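Side-chain contacts in suppressor of fused homolog (Drosophila melanogaster, PDB 6LPH), which probably binds and sequesters DNA-binding transcription factors, and is captured here as its N-terminal part in complex with a Fu peptide: residues Pro70-Ile75 / Glu112-Gln117; Leu136-Arg141 / Ile156-Ser161; Ser161-Thr166 / Thr232-Gln237; Leu170-Val175 / Asp202-Ala207; Ser208-Asn211 / Asn217-Arg220. All blocks are in the same frame, centred on the assembly; numbering follows the deposited sequence.

Contact 1: residues Pro70-Ile75 / Glu112-Gln117; sequences PHWHYI and EIELKQ
Trp72 and Glu114 make the close end of this contact. The indole NE1 donates to Glu114 OE2 at 2.9 Å with an N-H...O angle of 145°, and a longer, weak bond runs from NE1 to Glu114 OE1 at 3.4 Å. The carboxylate is turned 58° against the ring and sits at its edge; NE1 meets OE2 from above the carboxylate plane. Beyond CG the Glu114 chain is extended (chi2 177°), which carries the acid from the helix across to the indole. OE1 also accepts from the backbone N of Thr111, a bond that ties the carboxylate back to the start of its own helix. The contact joins strand 71-77, an inner strand of the mixed sheet, to helix 112-120, which follows strand 97-109, the neighbour of 71-77. Trp72 itself is buried, with Pro128 and Pro129 against it and Lys110 in a cation-pi contact. A phenylalanine in its place would probably leave the Glu114 carboxylate without its indole donor, still held at OE1 by Thr111 but freer at OE2. The other end is looser: Pro70 and Leu115, both partly exposed, meet through a single pair of carbons, CG to CD2 at 3.7 Å, their side chains crossing at about a right angle.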
# COMPACT_ATOMS: atom_id res chain seq x y z
N PRO A 70 7.38 14.23 -2.15
CA PRO A 70 7.82 13.43 -1.00
C PRO A 70 6.64 12.67 -0.43
O PRO A 70 5.51 13.20 -0.38
CB PRO A 70 8.29 14.47 0.03
CG PRO A 70 8.06 15.81 -0.57
CD PRO A 70 7.53 15.69 -1.95
N HIS A 71 6.89 11.42 -0.03
CA HIS A 71 5.81 10.58 0.44
C HIS A 71 6.31 9.42 1.26
O HIS A 71 7.53 9.17 1.36
CB HIS A 71 4.95 10.11 -0.74
CG HIS A 71 5.67 9.18 -1.71
ND1 HIS A 71 6.39 9.62 -2.78
CD2 HIS A 71 5.68 7.79 -1.79
CE1 HIS A 71 6.86 8.57 -3.48
NE2 HIS A 71 6.44 7.45 -2.86
N TRP A 72 5.35 8.73 1.88
CA TRP A 72 5.60 7.52 2.62
C TRP A 72 5.25 6.33 1.75
O TRP A 72 4.20 6.34 1.11
CB TRP A 72 4.68 7.51 3.82
CG TRP A 72 4.83 8.71 4.74
CD1 TRP A 72 3.89 9.70 5.02
CD2 TRP A 72 5.99 9.05 5.54
NE1 TRP A 72 4.38 10.61 5.95
CE2 TRP A 72 5.64 10.27 6.29
CE3 TRP A 72 7.23 8.49 5.72
CZ2 TRP A 72 6.53 10.88 7.16
CZ3 TRP A 72 8.13 9.13 6.61
CH2 TRP A 72 7.77 10.27 7.30
N HIS A 73 6.11 5.30 1.71
CA HIS A 73 5.90 4.13 0.81
C HIS A 73 5.75 2.88 1.69
O HIS A 73 6.65 2.57 2.51
CB HIS A 73 7.09 4.01 -0.11
CG HIS A 73 6.98 2.95 -1.19
ND1 HIS A 73 8.07 2.49 -1.85
CD2 HIS A 73 5.89 2.27 -1.73
CE1 HIS A 73 7.72 1.57 -2.78
NE2 HIS A 73 6.38 1.44 -2.73
N TYR A 74 4.60 2.22 1.59
CA TYR A 74 4.29 1.05 2.40
C TYR A 74 4.36 -0.21 1.55
O TYR A 74 3.87 -0.20 0.43
CB TYR A 74 2.86 1.17 2.92
CG TYR A 74 2.72 2.41 3.80
CD1 TYR A 74 2.51 3.66 3.24
CD2 TYR A 74 2.86 2.31 5.18
CE1 TYR A 74 2.36 4.82 4.08
CE2 TYR A 74 2.70 3.45 6.02
CZ TYR A 74 2.48 4.70 5.44
OH TYR A 74 2.37 5.84 6.22
N ILE A 75 4.96 -1.28 2.09
CA ILE A 75 5.05 -2.59 1.34
C ILE A 75 4.67 -3.75 2.25
O ILE A 75 5.22 -3.87 3.35
CB ILE A 75 6.44 -2.84 0.70
CG1 ILE A 75 6.86 -1.66 -0.18
CG2 ILE A 75 6.42 -4.14 -0.16
CD1 ILE A 75 7.78 -0.69 0.51
N GLU A 112 0.88 19.01 4.63
CA GLU A 112 1.56 20.30 4.82
C GLU A 112 2.20 20.38 6.20
O GLU A 112 3.34 20.84 6.34
CB GLU A 112 0.62 21.49 4.58
CG GLU A 112 0.61 21.97 3.13
CD GLU A 112 -0.08 21.00 2.18
OE1 GLU A 112 0.60 20.46 1.27
OE2 GLU A 112 -1.30 20.77 2.35
N ILE A 113 1.48 19.91 7.22
CA ILE A 113 1.99 19.85 8.59
C ILE A 113 3.31 19.04 8.67
O ILE A 113 4.32 19.53 9.20
CB ILE A 113 0.89 19.40 9.60
CG1 ILE A 113 1.34 18.28 10.53
CG2 ILE A 113 -0.36 18.92 8.86
CD1 ILE A 113 2.43 18.65 11.52
N GLU A 114 3.30 17.82 8.12
CA GLU A 114 4.47 16.96 8.06
C GLU A 114 5.65 17.60 7.32
O GLU A 114 6.80 17.42 7.70
CB GLU A 114 4.13 15.64 7.35
CG GLU A 114 3.35 14.63 8.19
CD GLU A 114 2.96 13.37 7.41
OE1 GLU A 114 2.56 13.47 6.23
OE2 GLU A 114 3.05 12.26 7.98
N LEU A 115 5.35 18.34 6.25
CA LEU A 115 6.39 18.92 5.40
C LEU A 115 7.14 20.05 6.09
O LEU A 115 8.34 20.25 5.84
CB LEU A 115 5.83 19.35 4.03
CG LEU A 115 5.67 18.17 3.05
CD1 LEU A 115 4.66 18.47 1.94
CD2 LEU A 115 7.00 17.71 2.45
N LYS A 116 6.46 20.76 6.99
CA LYS A 116 7.09 21.87 7.70
C LYS A 116 8.02 21.41 8.84
O LYS A 116 8.84 22.20 9.34
CB LYS A 116 6.05 22.87 8.21
N GLN A 117 7.91 20.14 9.24
CA GLN A 117 8.74 19.58 10.31
C GLN A 117 10.16 19.15 9.91
O GLN A 117 11.13 19.61 10.51
CB GLN A 117 8.00 18.43 11.02
CG GLN A 117 7.44 18.78 12.39
CD GLN A 117 6.13 19.55 12.33
OE1 GLN A 117 5.06 18.99 12.61
NE2 GLN A 117 6.20 20.83 11.98

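Contact 2: residues Leu136-Arg141 / Ile156-Ser161; sequences LQAIGR and IPWRKS
Helix 131-146 packs here against the loop that leaves strand 155-156, the edge strand of the mixed sheet, and Trp158 of that loop makes most of the contact with the helix. The far end of its six-membered ring does the touching. Ala138 CB lies at the ring edge, near its plane, 3.6 Å from Trp158 CZ2. Ile139 takes one face: its CG1 stands 4.2 Å from the centroid of the six-membered ring and 22° off the ring normal, a CH-pi contact displaced toward the rim. Trp158 carries CG anti to its backbone N (chi1 -155°), which turns the indole toward the helix. Lys160 folds back over the opposite face, its NZ above the ring and bonded to Trp158 O at 3.0 Å, so the indole is held between an aliphatic branch and an ammonium group. Behind the ring, Ile139 CG2 and Ile156 CD1 meet more loosely at 4.2 Å; both isoleucines also rest on Leu173 of the next strand, and Leu135 of the helix adds to the packing on Trp158. No hydrogen bond crosses between the two segments. Helix and loop are therefore joined by shape and dispersion, while the lysine's bond to Trp158 O holds its ammonium over the far face of the ring, where it probably adds an electrostatic attraction to the pi cloud.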
# COMPACT_ATOMS: atom_id res chain seq x y z
N LEU A 136 -3.96 -1.93 4.52
CA LEU A 136 -3.41 -3.08 3.81
C LEU A 136 -3.83 -4.41 4.44
O LEU A 136 -4.09 -5.34 3.71
CB LEU A 136 -1.87 -3.02 3.69
CG LEU A 136 -1.31 -1.74 3.04
CD1 LEU A 136 0.20 -1.78 2.88
CD2 LEU A 136 -1.98 -1.50 1.69
N GLN A 137 -3.91 -4.48 5.78
CA GLN A 137 -4.41 -5.72 6.41
C GLN A 137 -5.82 -6.03 5.95
O GLN A 137 -6.13 -7.19 5.63
CB GLN A 137 -4.38 -5.69 7.93
CG GLN A 137 -3.01 -5.62 8.56
CD GLN A 137 -2.24 -6.94 8.52
OE1 GLN A 137 -2.70 -7.94 7.93
NE2 GLN A 137 -1.06 -6.94 9.16
N ALA A 138 -6.66 -5.00 5.89
CA ALA A 138 -8.07 -5.15 5.54
C ALA A 138 -8.19 -5.56 4.05
O ALA A 138 -9.02 -6.41 3.70
CB ALA A 138 -8.85 -3.86 5.81
N ILE A 139 -7.38 -4.96 3.19
CA ILE A 139 -7.39 -5.38 1.78
C ILE A 139 -6.87 -6.81 1.65
O ILE A 139 -7.44 -7.63 0.93
CB ILE A 139 -6.62 -4.40 0.84
CG1 ILE A 139 -7.30 -3.01 0.83
CG2 ILE A 139 -6.48 -4.99 -0.59
CD1 ILE A 139 -6.37 -1.91 0.35
N GLY A 140 -5.80 -7.12 2.39
CA GLY A 140 -5.32 -8.49 2.52
C GLY A 140 -6.40 -9.49 2.92
O GLY A 140 -6.51 -10.55 2.30
N ARG A 141 -7.21 -9.15 3.93
CA ARG A 141 -8.30 -10.05 4.36
C ARG A 141 -9.32 -10.24 3.26
O ARG A 141 -9.80 -11.34 3.03
CB ARG A 141 -9.03 -9.54 5.62
CG ARG A 141 -8.45 -10.03 6.93
CD ARG A 141 -9.28 -9.58 8.13
NE ARG A 141 -9.28 -8.11 8.25
CZ ARG A 141 -8.35 -7.41 8.90
NH1 ARG A 141 -7.35 -8.04 9.51
NH2 ARG A 141 -8.40 -6.09 8.93
N ILE A 156 -11.24 -1.37 -6.48
CA ILE A 156 -11.82 -1.97 -5.30
C ILE A 156 -12.84 -0.96 -4.75
O ILE A 156 -12.45 0.12 -4.28
CB ILE A 156 -10.77 -2.29 -4.21
CG1 ILE A 156 -9.63 -3.15 -4.79
CG2 ILE A 156 -11.47 -2.94 -3.01
CD1 ILE A 156 -8.42 -3.36 -3.88
N PRO A 157 -14.14 -1.31 -4.84
CA PRO A 157 -15.17 -0.38 -4.36
C PRO A 157 -15.27 -0.47 -2.84
O PRO A 157 -16.23 -1.05 -2.30
CB PRO A 157 -16.45 -0.86 -5.04
CG PRO A 157 -16.23 -2.30 -5.35
CD PRO A 157 -14.73 -2.52 -5.46
N TRP A 158 -14.26 0.10 -2.19
CA TRP A 158 -14.07 0.10 -0.73
C TRP A 158 -15.17 0.81 0.00
O TRP A 158 -15.59 0.39 1.09
CB TRP A 158 -12.74 0.78 -0.42
CG TRP A 158 -12.13 0.35 0.88
CD1 TRP A 158 -11.79 1.16 1.96
CD2 TRP A 158 -11.73 -1.00 1.28
NE1 TRP A 158 -11.21 0.43 2.96
CE2 TRP A 158 -11.16 -0.87 2.64
CE3 TRP A 158 -11.79 -2.26 0.68
CZ2 TRP A 158 -10.68 -1.98 3.35
CZ3 TRP A 158 -11.29 -3.37 1.41
CH2 TRP A 158 -10.75 -3.23 2.70
N ARG A 159 -15.65 1.90 -0.60
CA ARG A 159 -16.77 2.70 -0.06
C ARG A 159 -16.57 3.24 1.35
O ARG A 159 -17.51 3.27 2.13
CB ARG A 159 -18.12 1.93 -0.12
CG ARG A 159 -18.50 1.44 -1.51
CD ARG A 159 -18.64 2.60 -2.48
NE ARG A 159 -19.20 2.14 -3.73
CZ ARG A 159 -19.36 2.88 -4.82
NH1 ARG A 159 -18.94 4.16 -4.85
NH2 ARG A 159 -19.87 2.33 -5.91
N LYS A 160 -15.34 3.62 1.71
CA LYS A 160 -15.10 4.33 2.97
C LYS A 160 -13.71 4.94 2.96
O LYS A 160 -12.79 4.43 2.30
CB LYS A 160 -15.31 3.44 4.20
CG LYS A 160 -14.54 2.15 4.17
CD LYS A 160 -15.19 1.03 4.99
CE LYS A 160 -14.35 -0.24 4.87
NZ LYS A 160 -14.52 -0.99 3.57
N SER A 161 -13.56 6.07 3.65
CA SER A 161 -12.29 6.77 3.65
C SER A 161 -11.19 5.81 4.04
O SER A 161 -11.32 5.02 4.98
CB SER A 161 -12.31 7.99 4.61
OG SER A 161 -12.58 7.56 5.93

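Contact 3: residues Ser161-Thr166 / Thr232-Gln237; sequences SLDGST and TNMDRQ
Two type I beta turns face each other, Ser161-Gly164 and Asn233-Arg236, with the CA atoms of Asp163 and Met234 8.0 Å apart. Both lie in loops, the first between strands 155-156 and 172-186, the second between helices 201-219 and 240-243, and each carries an Asx turn: Asp163 OD1 accepts from Ser165 N, and Asn233 OD1 from Asp235 N. Met234 bridges the gap. Its chain bends at chi2 and chi3 (-61° and -65°), which curls CE into the angle between Leu162 and Asp163. The methyl lies 3.7 Å from Leu162 CB, with the two side chains crossing at about a right angle, and 3.6 Å from Asp163 CG, where the carboxylate comes from the opposite direction. Trp131 of helix 131-146 touches Leu162, Asp163 and Met234 alike, so the methionine has an aromatic neighbour as well. The acid beside this apolar methyl is probably held there by bonds inside its own loop. Asp163 OD1 is gripped twice by Ser165 from the same face of the carboxylate plane: the backbone N approaches at 3.0 Å from well above that plane, while Ser165 OG, 2.7 Å from OD1, comes on the syn side and 22° out of it.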
# COMPACT_ATOMS: atom_id res chain seq x y z
N SER A 161 -13.56 6.07 3.65
CA SER A 161 -12.29 6.77 3.65
C SER A 161 -11.19 5.81 4.04
O SER A 161 -11.32 5.02 4.98
CB SER A 161 -12.31 7.99 4.61
OG SER A 161 -12.58 7.56 5.93
N LEU A 162 -10.10 5.87 3.30
CA LEU A 162 -8.97 4.97 3.51
C LEU A 162 -8.35 5.13 4.91
O LEU A 162 -7.84 4.17 5.48
CB LEU A 162 -7.92 5.18 2.44
CG LEU A 162 -8.39 5.27 0.97
CD1 LEU A 162 -7.13 5.27 0.11
CD2 LEU A 162 -9.36 4.14 0.58
N ASP A 163 -8.41 6.34 5.44
CA ASP A 163 -7.81 6.62 6.73
C ASP A 163 -8.83 6.65 7.86
O ASP A 163 -8.48 6.99 9.00
CB ASP A 163 -7.04 7.95 6.68
CG ASP A 163 -7.92 9.15 6.27
OD1 ASP A 163 -9.14 9.02 6.05
OD2 ASP A 163 -7.35 10.25 6.17
N GLY A 164 -10.08 6.30 7.56
CA GLY A 164 -11.16 6.36 8.55
C GLY A 164 -11.59 7.76 8.96
O GLY A 164 -12.40 7.92 9.88
N SER A 165 -11.07 8.79 8.28
CA SER A 165 -11.51 10.18 8.50
C SER A 165 -12.93 10.41 7.95
O SER A 165 -13.40 9.67 7.06
CB SER A 165 -10.55 11.16 7.81
OG SER A 165 -10.73 11.16 6.38
N THR A 166 -13.59 11.44 8.47
CA THR A 166 -14.91 11.86 7.96
C THR A 166 -14.80 12.83 6.78
O THR A 166 -15.80 13.11 6.12
CB THR A 166 -15.84 12.48 9.05
OG1 THR A 166 -15.35 13.76 9.48
CG2 THR A 166 -16.02 11.55 10.25
N THR A 232 -0.98 8.84 -3.48
CA THR A 232 -2.29 9.23 -2.93
C THR A 232 -2.19 10.38 -1.92
O THR A 232 -1.44 10.28 -0.95
CB THR A 232 -2.93 8.03 -2.21
OG1 THR A 232 -3.08 6.96 -3.15
CG2 THR A 232 -4.30 8.41 -1.59
N ASN A 233 -2.94 11.47 -2.18
CA ASN A 233 -3.01 12.62 -1.28
C ASN A 233 -4.42 12.65 -0.64
O ASN A 233 -5.39 12.94 -1.32
CB ASN A 233 -2.73 13.94 -2.04
CG ASN A 233 -3.10 15.17 -1.22
OD1 ASN A 233 -3.17 15.12 0.00
ND2 ASN A 233 -3.36 16.29 -1.92
N MET A 234 -4.52 12.31 0.64
CA MET A 234 -5.84 12.18 1.31
C MET A 234 -6.61 13.50 1.39
O MET A 234 -7.82 13.50 1.60
CB MET A 234 -5.71 11.53 2.69
CG MET A 234 -5.08 10.13 2.65
SD MET A 234 -6.05 8.92 1.68
CE MET A 234 -7.52 8.85 2.70
N ASP A 235 -5.90 14.61 1.19
CA ASP A 235 -6.50 15.94 1.25
C ASP A 235 -6.86 16.46 -0.14
O ASP A 235 -7.23 17.63 -0.29
CB ASP A 235 -5.51 16.94 1.90
CG ASP A 235 -5.16 16.57 3.32
OD1 ASP A 235 -6.09 16.22 4.09
OD2 ASP A 235 -3.97 16.64 3.68
N ARG A 236 -6.75 15.61 -1.17
CA ARG A 236 -7.09 16.05 -2.53
C ARG A 236 -8.54 16.53 -2.60
O ARG A 236 -9.45 15.87 -2.10
CB ARG A 236 -6.90 14.94 -3.57
CG ARG A 236 -6.49 15.55 -4.87
CD ARG A 236 -6.58 14.73 -6.14
NE ARG A 236 -6.63 13.27 -6.09
CZ ARG A 236 -7.43 12.57 -6.91
NH1 ARG A 236 -7.47 11.24 -6.91
NH2 ARG A 236 -8.23 13.24 -7.75
N GLN A 237 -8.75 17.64 -3.28
CA GLN A 237 -10.05 18.32 -3.21
C GLN A 237 -10.92 18.10 -4.44
O GLN A 237 -12.13 18.18 -4.34
CB GLN A 237 -9.89 19.82 -2.93
CG GLN A 237 -9.55 20.18 -1.48
CD GLN A 237 -10.44 19.47 -0.45
OE1 GLN A 237 -9.94 18.78 0.43
NE2 GLN A 237 -11.75 19.62 -0.59

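Contact 4: residues Leu170-Val175 / Asp202-Ala207; sequences LQNLLV and DELEQA
Leu204 and Ala207, one helical turn apart, set the face of helix 201-219 against Asn172 and Leu174 at the start of strand 172-186. The helix lies on the mixed sheet with its short axis segment 8.6 Å from that of the strand, the N-to-C directions 46° apart. Across the segments the bonding is all van der Waals. At one end two purely apolar groups meet: Leu174 CD2 comes 3.6 Å from Ala207 CB, CD1 of the same leucine being a little farther off, with CD2 doing most of the touching. Val199 of the adjoining strand and Leu216 farther along the helix also touch Leu174. At the other end the pairing is mixed in character. Leu204 holds CG anti to its backbone N (chi1 167°), which sends CD2 over the flat amide of Asn172, and the two side chains cross at about a right angle.

Polar bonding belongs to the surroundings. Asn172 and Leu174 pair through their backbones with Val199 and Val197 of the neighbouring strand. Glu203 is buried beside the contact, yet its carboxylate is well supplied: OE1 takes a salt bridge from Arg236 and a bond from the backbone N of Val240, while OE2 accepts from the backbone N of Phe200. The tightest approach in the leucine-asparagine pair is Leu204 CD2 to Asn172 CG, 3.5 Å.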
# COMPACT_ATOMS: atom_id res chain seq x y z
N LEU A 170 -11.26 10.52 -0.59
CA LEU A 170 -10.71 9.25 -1.13
C LEU A 170 -11.27 8.00 -0.41
O LEU A 170 -10.77 7.63 0.67
CB LEU A 170 -9.18 9.27 -1.15
CG LEU A 170 -8.53 10.44 -1.89
CD1 LEU A 170 -7.04 10.18 -2.03
CD2 LEU A 170 -9.13 10.66 -3.28
N GLN A 171 -12.30 7.37 -1.00
CA GLN A 171 -13.08 6.26 -0.40
C GLN A 171 -12.98 4.96 -1.14
O GLN A 171 -13.67 4.00 -0.77
CB GLN A 171 -14.59 6.49 -0.50
CG GLN A 171 -15.10 7.88 -0.44
CD GLN A 171 -15.10 8.28 0.96
OE1 GLN A 171 -14.03 8.35 1.55
NE2 GLN A 171 -16.27 8.50 1.54
N ASN A 172 -12.21 4.92 -2.22
CA ASN A 172 -12.16 3.75 -3.10
C ASN A 172 -10.77 3.65 -3.64
O ASN A 172 -9.94 4.57 -3.44
CB ASN A 172 -13.19 3.90 -4.24
CG ASN A 172 -14.63 3.97 -3.73
OD1 ASN A 172 -15.24 5.05 -3.69
ND2 ASN A 172 -15.17 2.85 -3.33
N LEU A 173 -10.47 2.53 -4.31
CA LEU A 173 -9.10 2.22 -4.68
C LEU A 173 -9.03 1.79 -6.10
O LEU A 173 -9.93 1.11 -6.58
CB LEU A 173 -8.57 1.04 -3.83
CG LEU A 173 -8.66 1.34 -2.33
CD1 LEU A 173 -8.58 0.07 -1.52
CD2 LEU A 173 -7.58 2.36 -1.97
N LEU A 174 -7.94 2.16 -6.78
CA LEU A 174 -7.57 1.48 -8.05
C LEU A 174 -6.27 0.80 -7.81
O LEU A 174 -5.59 1.14 -6.85
CB LEU A 174 -7.41 2.45 -9.25
CG LEU A 174 -8.63 3.32 -9.58
CD1 LEU A 174 -8.42 4.19 -10.83
CD2 LEU A 174 -9.84 2.40 -9.73
N VAL A 175 -5.93 -0.16 -8.68
CA VAL A 175 -4.70 -0.95 -8.56
C VAL A 175 -3.77 -0.69 -9.75
O VAL A 175 -4.16 -0.84 -10.91
CB VAL A 175 -4.99 -2.47 -8.45
CG1 VAL A 175 -3.69 -3.27 -8.29
CG2 VAL A 175 -5.93 -2.74 -7.29
N ASP A 202 -16.16 9.52 -8.61
CA ASP A 202 -16.31 9.56 -10.08
C ASP A 202 -15.18 8.82 -10.79
O ASP A 202 -15.40 8.17 -11.82
CB ASP A 202 -16.53 10.99 -10.63
CG ASP A 202 -15.37 11.96 -10.33
OD1 ASP A 202 -14.51 11.64 -9.49
OD2 ASP A 202 -15.34 13.06 -10.92
N GLU A 203 -13.97 8.89 -10.22
CA GLU A 203 -12.82 8.14 -10.75
C GLU A 203 -13.09 6.63 -10.69
O GLU A 203 -12.82 5.87 -11.66
CB GLU A 203 -11.53 8.53 -10.00
CG GLU A 203 -11.01 9.91 -10.40
CD GLU A 203 -10.11 10.61 -9.39
OE1 GLU A 203 -9.74 11.78 -9.67
OE2 GLU A 203 -9.76 10.03 -8.33
N LEU A 204 -13.63 6.19 -9.56
CA LEU A 204 -14.00 4.78 -9.39
C LEU A 204 -15.08 4.42 -10.40
O LEU A 204 -14.99 3.41 -11.10
CB LEU A 204 -14.50 4.49 -7.97
CG LEU A 204 -15.17 3.11 -7.93
CD1 LEU A 204 -14.09 2.04 -7.95
CD2 LEU A 204 -16.14 2.95 -6.77
N GLU A 205 -16.09 5.27 -10.50
CA GLU A 205 -17.20 5.02 -11.43
C GLU A 205 -16.68 4.78 -12.86
O GLU A 205 -17.09 3.82 -13.51
CB GLU A 205 -18.23 6.16 -11.39
CG GLU A 205 -19.63 5.69 -11.71
CD GLU A 205 -20.68 6.14 -10.69
OE1 GLU A 205 -21.87 6.20 -11.08
OE2 GLU A 205 -20.35 6.45 -9.50
N GLN A 206 -15.74 5.61 -13.30
CA GLN A 206 -15.26 5.54 -14.68
C GLN A 206 -14.26 4.41 -14.90
O GLN A 206 -14.18 3.86 -16.00
CB GLN A 206 -14.73 6.89 -15.18
CG GLN A 206 -15.75 8.04 -15.07
CD GLN A 206 -17.08 7.77 -15.76
OE1 GLN A 206 -18.14 8.30 -15.36
NE2 GLN A 206 -17.05 6.95 -16.82
N ALA A 207 -13.50 4.05 -13.86
CA ALA A 207 -12.61 2.89 -13.95
C ALA A 207 -13.46 1.63 -14.11
O ALA A 207 -13.08 0.69 -14.84
CB ALA A 207 -11.73 2.80 -12.72

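Contact 5: residues Ser208-Asn211 / Asn217-Arg220; sequences SRWN and NFLR
Trp210 CZ3 and Phe218 CE2 meet at 3.5 Å, and close by Trp210 CH2 lies 3.7 Å from Phe218 CZ. The rings come from opposite directions with planes 21° apart, nearly parallel, but slid so far that their six-membered centroids are 5.5 Å apart and they barely overlap. Contact is thus confined to two neighbouring atoms on each ring. Trp210 reaches this place with CG anti to its backbone N (chi1 170°), and Asn211 ND2 rests over one face of the indole, toward its rim. In the next shell, Val215 and Leu251 touch the tryptophan, while Val240 and Phe241 of helix 240-243, together with Thr247 and Asn250, pack on Phe218. Both residues belong to helix 201-219, which widens to a pi-type turn at 208-211; Asn211 OD1 accepts from the backbone N of Gly214, a bond that bridges part of the interval between the two rings. An alanine at Trp210 is likely to leave Phe218 CE2 and CZ without the indole carbons they touch and to open a gap beside Phe218 and Leu251. With so little overlap and no hydrogen bond between the segments, the attraction is mostly dispersion between a few ring carbons, probably a modest local contribution on a partly exposed surface.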
# COMPACT_ATOMS: atom_id res chain seq x y z
N SER A 208 -14.60 1.63 -13.42
CA SER A 208 -15.54 0.49 -13.45
C SER A 208 -16.29 0.43 -14.77
O SER A 208 -16.36 -0.62 -15.40
CB SER A 208 -16.52 0.57 -12.27
OG SER A 208 -17.39 -0.56 -12.23
N ARG A 209 -16.86 1.56 -15.21
CA ARG A 209 -17.70 1.50 -16.42
C ARG A 209 -16.88 1.58 -17.70
O ARG A 209 -17.30 1.08 -18.72
CB ARG A 209 -18.84 2.51 -16.42
CG ARG A 209 -18.43 3.97 -16.43
CD ARG A 209 -19.66 4.89 -16.56
NE ARG A 209 -20.24 4.74 -17.90
CZ ARG A 209 -19.77 5.34 -18.99
NH1 ARG A 209 -20.34 5.14 -20.17
NH2 ARG A 209 -18.72 6.15 -18.91
N TRP A 210 -15.70 2.20 -17.64
CA TRP A 210 -14.89 2.41 -18.83
C TRP A 210 -13.58 1.64 -18.80
O TRP A 210 -13.47 0.61 -19.43
CB TRP A 210 -14.69 3.91 -19.08
CG TRP A 210 -13.66 4.20 -20.16
CD1 TRP A 210 -13.66 3.79 -21.50
CD2 TRP A 210 -12.46 5.00 -20.00
NE1 TRP A 210 -12.55 4.26 -22.15
CE2 TRP A 210 -11.78 4.99 -21.31
CE3 TRP A 210 -11.86 5.67 -18.93
CZ2 TRP A 210 -10.58 5.65 -21.51
CZ3 TRP A 210 -10.65 6.34 -19.16
CH2 TRP A 210 -10.03 6.32 -20.41
N ASN A 211 -12.57 2.15 -18.11
CA ASN A 211 -11.38 1.32 -17.82
C ASN A 211 -10.37 1.87 -16.82
O ASN A 211 -9.99 3.04 -16.86
CB ASN A 211 -10.77 0.65 -19.09
CG ASN A 211 -9.54 1.35 -19.63
OD1 ASN A 211 -8.46 1.31 -19.04
ND2 ASN A 211 -9.67 1.92 -20.82
N ASN A 217 -3.98 6.39 -16.05
CA ASN A 217 -3.20 7.16 -16.99
C ASN A 217 -3.52 8.64 -16.90
O ASN A 217 -2.59 9.47 -16.98
CB ASN A 217 -3.42 6.69 -18.43
CG ASN A 217 -2.57 5.49 -18.79
OD1 ASN A 217 -1.54 5.22 -18.16
ND2 ASN A 217 -3.00 4.75 -19.82
N PHE A 218 -4.81 8.96 -16.71
CA PHE A 218 -5.24 10.35 -16.50
C PHE A 218 -4.60 10.93 -15.24
O PHE A 218 -4.07 12.05 -15.26
CB PHE A 218 -6.77 10.47 -16.34
CG PHE A 218 -7.55 10.23 -17.61
CD1 PHE A 218 -6.97 10.44 -18.88
CD2 PHE A 218 -8.90 9.83 -17.53
CE1 PHE A 218 -7.72 10.23 -20.04
CE2 PHE A 218 -9.65 9.64 -18.69
CZ PHE A 218 -9.06 9.82 -19.94
N LEU A 219 -4.68 10.18 -14.13
CA LEU A 219 -4.11 10.59 -12.83
C LEU A 219 -2.61 10.88 -12.86
O LEU A 219 -2.13 11.79 -12.17
CB LEU A 219 -4.43 9.54 -11.76
CG LEU A 219 -5.92 9.29 -11.42
CD1 LEU A 219 -6.08 8.04 -10.56
CD2 LEU A 219 -6.51 10.49 -10.70
N ARG A 220 -1.88 10.12 -13.68
CA ARG A 220 -0.43 10.23 -13.77
C ARG A 220 0.06 11.52 -14.41
O ARG A 220 1.25 11.84 -14.30
CB ARG A 220 0.16 9.09 -14.60
CG ARG A 220 0.32 7.76 -13.91
CD ARG A 220 0.90 6.73 -14.90
NE ARG A 220 0.95 5.38 -14.31
CZ ARG A 220 0.19 4.33 -14.67
NH1 ARG A 220 -0.72 4.43 -15.64
NH2 ARG A 220 0.32 3.17 -14.05

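How the contacts relate
Contact 4 is the buried one of the five, contact 5 lies at the surface, and contacts 1, 2 and 3 fall between. Contacts 4 and 5 share helix 201-219, their centres about 8 Å apart: the first faces the sheet, the second looks toward the chain's last helix. Contacts 1 and 4 reach the same sheet from strands 71-77 and 172-186, about 23 Å apart between centres. Contacts 2 and 3 share Ser161 in one loop, and that loop pairs with the strand segment of contact 4. A salt bridge from Arg236 to Glu203 links contacts 3 and 4. Across its segments contact 1 alone has hydrogen bonds; the others rely on apolar or aromatic packing.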